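Local coordinates for protein beta-galactosidase (Trichoderma reesei, PDB 3OG2) that probably hydrolyses terminal non-reducing beta-D-galactose residues of beta-D-galactosides, as a family 35 glycoside hydrolase, at residues A[97-105]-A[160-171]. Sequence-based numbering, arbitrary orientation. Where two conformers were deposited one is given.
Sequences LEPFFEAAT and IIAKAQITNGGP
Phe101 lays one face of its ring against the methyl of Ala164, a CH-pi contact in which CB stands 3.6 Å from the ring centroid and only 12° off the normal. The other face is met off-centre by Leu97 O, the carbonyl that accepts the backbone bond from Phe101 N one helical turn on. In the plane of the ring, Ile160 CG2 touches the edge at Phe101 CE2 (3.8 Å), with the isoleucine side chain crossing the phenylalanine at about a right angle. With CG beside the backbone N (chi1 -61°), the ring reaches across to the end of helix 144-163. Leu97 CD1 also approaches Ile160 CG2. In the conformer given here, one of two deposited, Glu98 bends at chi2 (-46°) to bring OE2 3.7 Å from Ile160 CG2, and a water bridges the two helices by donating to Glu98 OE2 (2.7 Å) and to Ile160 O (2.8 Å). Both helices belong to the TIM-barrel domain of family 35 and pack side by side on the outside of its parallel barrel; Phe101 rests inward on Leu111 and Val172 of strands 110-116 and 172-177. Were Phe101 replaced by an alanine, the loss of the ring is likely to open a gap between the helices and leave the Ala164 methyl and Ile160 CG2 without their aromatic partner. Farther along, Pro171, just ahead of strand 172-177, fits its ring against helix 98-107: CB meets Ala104 CB at 3.8 Å, and CD lies 3.7 Å from Thr105 OG1. The turn leading there is held from within, Gln165 O accepting Asn168 N and Gly170 N from opposite faces of its plane, while Gln165 NE2 bonds Ala162 O at 3.0 Å. Beyond it, Gln165 OE1 takes the backbone N-H groups of Ile209 and Val210.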
loop_
_atom_site.group_PDB
_atom_site.type_symbol
_atom_site.label_atom_id
_atom_site.label_comp_id
_atom_site.label_asym_id
_atom_site.label_seq_id
_atom_site.Cartn_x
_atom_site.Cartn_y
_atom_site.Cartn_z
ATOM N N LEU A 97 -11.681 8.057 -10.051
ATOM C CA LEU A 97 -10.454 7.444 -10.517
ATOM C C LEU A 97 -9.792 8.220 -11.627
ATOM O O LEU A 97 -8.673 7.909 -12.044
ATOM C CB LEU A 97 -10.788 6.041 -11.055
ATOM C CG LEU A 97 -11.101 5.001 -9.981
ATOM C CD1 LEU A 97 -11.498 3.678 -10.586
ATOM C CD2 LEU A 97 -9.882 4.802 -9.068
ATOM N N GLU A 98 -10.461 9.231 -12.175
ATOM C CA GLU A 98 -9.894 9.885 -13.348
ATOM C C GLU A 98 -8.527 10.507 -13.067
ATOM O O GLU A 98 -7.622 10.339 -13.907
ATOM C CB GLU A 98 -10.890 10.898 -13.924
ATOM C CG GLU A 98 -12.191 10.244 -14.352
ATOM C CD GLU A 98 -12.089 8.973 -15.160
ATOM O OE1 GLU A 98 -11.307 8.933 -16.130
ATOM O OE2 GLU A 98 -12.790 7.999 -14.816
ATOM N N PRO A 99 -8.288 11.169 -11.935
ATOM C CA PRO A 99 -6.909 11.664 -11.715
ATOM C C PRO A 99 -5.874 10.569 -11.562
ATOM O O PRO A 99 -4.697 10.751 -11.842
ATOM C CB PRO A 99 -7.035 12.437 -10.389
ATOM C CG PRO A 99 -8.503 12.850 -10.352
ATOM C CD PRO A 99 -9.189 11.580 -10.835
ATOM N N PHE A 100 -6.289 9.400 -11.096
ATOM C CA PHE A 100 -5.422 8.250 -10.947
ATOM C C PHE A 100 -5.057 7.756 -12.359
ATOM O O PHE A 100 -3.861 7.546 -12.641
ATOM C CB PHE A 100 -6.128 7.193 -10.107
ATOM C CG PHE A 100 -5.242 6.045 -9.648
ATOM C CD1 PHE A 100 -4.388 6.263 -8.596
ATOM C CD2 PHE A 100 -5.324 4.782 -10.213
ATOM C CE1 PHE A 100 -3.653 5.224 -8.064
ATOM C CE2 PHE A 100 -4.551 3.731 -9.710
ATOM C CZ PHE A 100 -3.689 3.955 -8.636
ATOM N N PHE A 101 -6.056 7.570 -13.230
ATOM C CA PHE A 101 -5.756 7.189 -14.616
ATOM C C PHE A 101 -4.865 8.198 -15.332
ATOM O O PHE A 101 -3.941 7.825 -16.052
ATOM C CB PHE A 101 -7.044 7.009 -15.400
ATOM C CG PHE A 101 -8.006 5.930 -14.906
ATOM C CD1 PHE A 101 -7.554 4.749 -14.323
ATOM C CD2 PHE A 101 -9.382 6.117 -15.028
ATOM C CE1 PHE A 101 -8.418 3.771 -13.868
ATOM C CE2 PHE A 101 -10.271 5.107 -14.584
ATOM C CZ PHE A 101 -9.774 3.941 -14.015
ATOM N N GLU A 102 -5.197 9.490 -15.128
ATOM C CA GLU A 102 -4.406 10.537 -15.782
ATOM C C GLU A 102 -2.969 10.533 -15.312
ATOM O O GLU A 102 -2.041 10.718 -16.142
ATOM C CB GLU A 102 -5.086 11.901 -15.556
ATOM C CG GLU A 102 -6.423 11.958 -16.309
ATOM C CD GLU A 102 -7.097 13.306 -16.258
ATOM O OE1 GLU A 102 -6.485 14.223 -15.655
ATOM O OE2 GLU A 102 -8.223 13.459 -16.808
ATOM N N ALA A 103 -2.781 10.330 -14.008
ATOM C CA ALA A 103 -1.413 10.300 -13.506
ATOM C C ALA A 103 -0.662 9.086 -14.063
ATOM O O ALA A 103 0.525 9.163 -14.324
ATOM C CB ALA A 103 -1.388 10.254 -11.982
ATOM N N ALA A 104 -1.342 7.953 -14.222
ATOM C CA ALA A 104 -0.681 6.769 -14.790
ATOM C C ALA A 104 -0.198 7.080 -16.200
ATOM O O ALA A 104 0.947 6.812 -16.574
ATOM C CB ALA A 104 -1.634 5.562 -14.811
ATOM N N THR A 105 -1.108 7.676 -16.983
ATOM C CA THR A 105 -0.696 8.057 -18.372
ATOM C C THR A 105 0.470 9.039 -18.333
ATOM O O THR A 105 1.413 8.873 -19.114
ATOM C CB THR A 105 -1.889 8.664 -19.110
ATOM O OG1 THR A 105 -2.887 7.653 -19.255
ATOM C CG2 THR A 105 -1.477 9.218 -20.484
ATOM N N ILE A 160 -16.332 2.615 -15.948
ATOM C CA ILE A 160 -15.268 3.601 -15.744
ATOM C C ILE A 160 -13.929 3.003 -16.120
ATOM O O ILE A 160 -13.131 3.606 -16.840
ATOM C CB ILE A 160 -15.281 4.053 -14.271
ATOM C CG1 ILE A 160 -16.453 5.028 -14.013
ATOM C CG2 ILE A 160 -13.970 4.686 -13.839
ATOM C CD1 ILE A 160 -16.801 5.227 -12.561
ATOM N N ILE A 161 -13.658 1.784 -15.662
ATOM C CA ILE A 161 -12.383 1.128 -16.002
ATOM C C ILE A 161 -12.319 0.864 -17.492
ATOM O O ILE A 161 -11.272 0.979 -18.139
ATOM C CB ILE A 161 -12.274 -0.125 -15.143
ATOM C CG1 ILE A 161 -12.136 0.238 -13.639
ATOM C CG2 ILE A 161 -11.142 -1.045 -15.567
ATOM C CD1 ILE A 161 -11.984 -1.022 -12.785
ATOM N N ALA A 162 -13.473 0.479 -18.101
ATOM C CA ALA A 162 -13.483 0.146 -19.512
ATOM C C ALA A 162 -13.015 1.340 -20.351
ATOM O O ALA A 162 -12.263 1.196 -21.322
ATOM C CB ALA A 162 -14.880 -0.288 -19.998
ATOM N N LYS A 163 -13.451 2.547 -19.973
ATOM C CA LYS A 163 -13.068 3.743 -20.742
ATOM C C LYS A 163 -11.564 3.992 -20.655
ATOM O O LYS A 163 -11.013 4.580 -21.590
ATOM C CB LYS A 163 -13.890 4.918 -20.181
ATOM C CG LYS A 163 -15.379 4.759 -20.391
ATOM C CD LYS A 163 -16.238 5.896 -19.901
ATOM C CE LYS A 163 -17.672 5.737 -20.316
ATOM N NZ LYS A 163 -18.434 4.638 -19.664
ATOM N N ALA A 164 -10.956 3.516 -19.588
ATOM C CA ALA A 164 -9.515 3.741 -19.348
ATOM C C ALA A 164 -8.674 2.616 -19.921
ATOM O O ALA A 164 -7.465 2.568 -19.703
ATOM C CB ALA A 164 -9.277 3.895 -17.868
ATOM N N GLN A 165 -9.249 1.645 -20.632
ATOM C CA GLN A 165 -8.440 0.581 -21.219
ATOM C C GLN A 165 -7.497 1.082 -22.287
ATOM O O GLN A 165 -7.734 2.074 -22.983
ATOM C CB GLN A 165 -9.404 -0.464 -21.855
ATOM C CG GLN A 165 -10.091 -1.315 -20.769
ATOM C CD GLN A 165 -11.138 -2.204 -21.400
ATOM O OE1 GLN A 165 -11.074 -3.441 -21.266
ATOM N NE2 GLN A 165 -12.154 -1.658 -22.061
ATOM N N ILE A 166 -6.384 0.333 -22.404
ATOM C CA ILE A 166 -5.382 0.607 -23.418
ATOM C C ILE A 166 -5.973 0.583 -24.841
ATOM O O ILE A 166 -5.502 1.281 -25.759
ATOM C CB ILE A 166 -4.201 -0.364 -23.241
ATOM C CG1 ILE A 166 -3.021 0.007 -24.099
ATOM C CG2 ILE A 166 -4.632 -1.822 -23.538
ATOM C CD1 ILE A 166 -1.752 -0.798 -23.846
ATOM N N THR A 167 -7.074 -0.168 -25.050
ATOM C CA THR A 167 -7.754 -0.225 -26.355
ATOM C C THR A 167 -8.440 1.090 -26.654
ATOM O O THR A 167 -8.827 1.298 -27.803
ATOM C CB THR A 167 -8.783 -1.369 -26.327
ATOM O OG1 THR A 167 -9.507 -1.288 -25.123
ATOM C CG2 THR A 167 -8.078 -2.720 -26.336
ATOM N N ASN A 168 -8.623 1.958 -25.681
ATOM C CA ASN A 168 -9.197 3.295 -25.822
ATOM C C ASN A 168 -8.160 4.390 -25.559
ATOM O O ASN A 168 -8.556 5.517 -25.360
ATOM C CB ASN A 168 -10.313 3.570 -24.802
ATOM C CG ASN A 168 -11.437 2.628 -25.042
ATOM O OD1 ASN A 168 -11.746 2.369 -26.228
ATOM N ND2 ASN A 168 -12.046 2.132 -23.992
ATOM N N GLY A 169 -6.880 4.063 -25.538
ATOM C CA GLY A 169 -5.867 5.084 -25.306
ATOM C C GLY A 169 -5.580 5.352 -23.841
ATOM O O GLY A 169 -4.948 6.364 -23.546
ATOM N N GLY A 170 -6.016 4.463 -22.942
ATOM C CA GLY A 170 -5.812 4.644 -21.499
ATOM C C GLY A 170 -4.794 3.632 -20.994
ATOM O O GLY A 170 -4.150 2.849 -21.736
ATOM N N PRO A 171 -4.580 3.697 -19.685
ATOM C CA PRO A 171 -3.526 2.882 -19.068
ATOM C C PRO A 171 -3.906 1.472 -18.671
ATOM O O PRO A 171 -2.984 0.730 -18.315
ATOM C CB PRO A 171 -3.195 3.725 -17.797
ATOM C CG PRO A 171 -4.519 4.369 -17.464
ATOM C CD PRO A 171 -5.149 4.710 -18.784
HETATM O O HOH W 1 -13.027 6.352 -16.966
#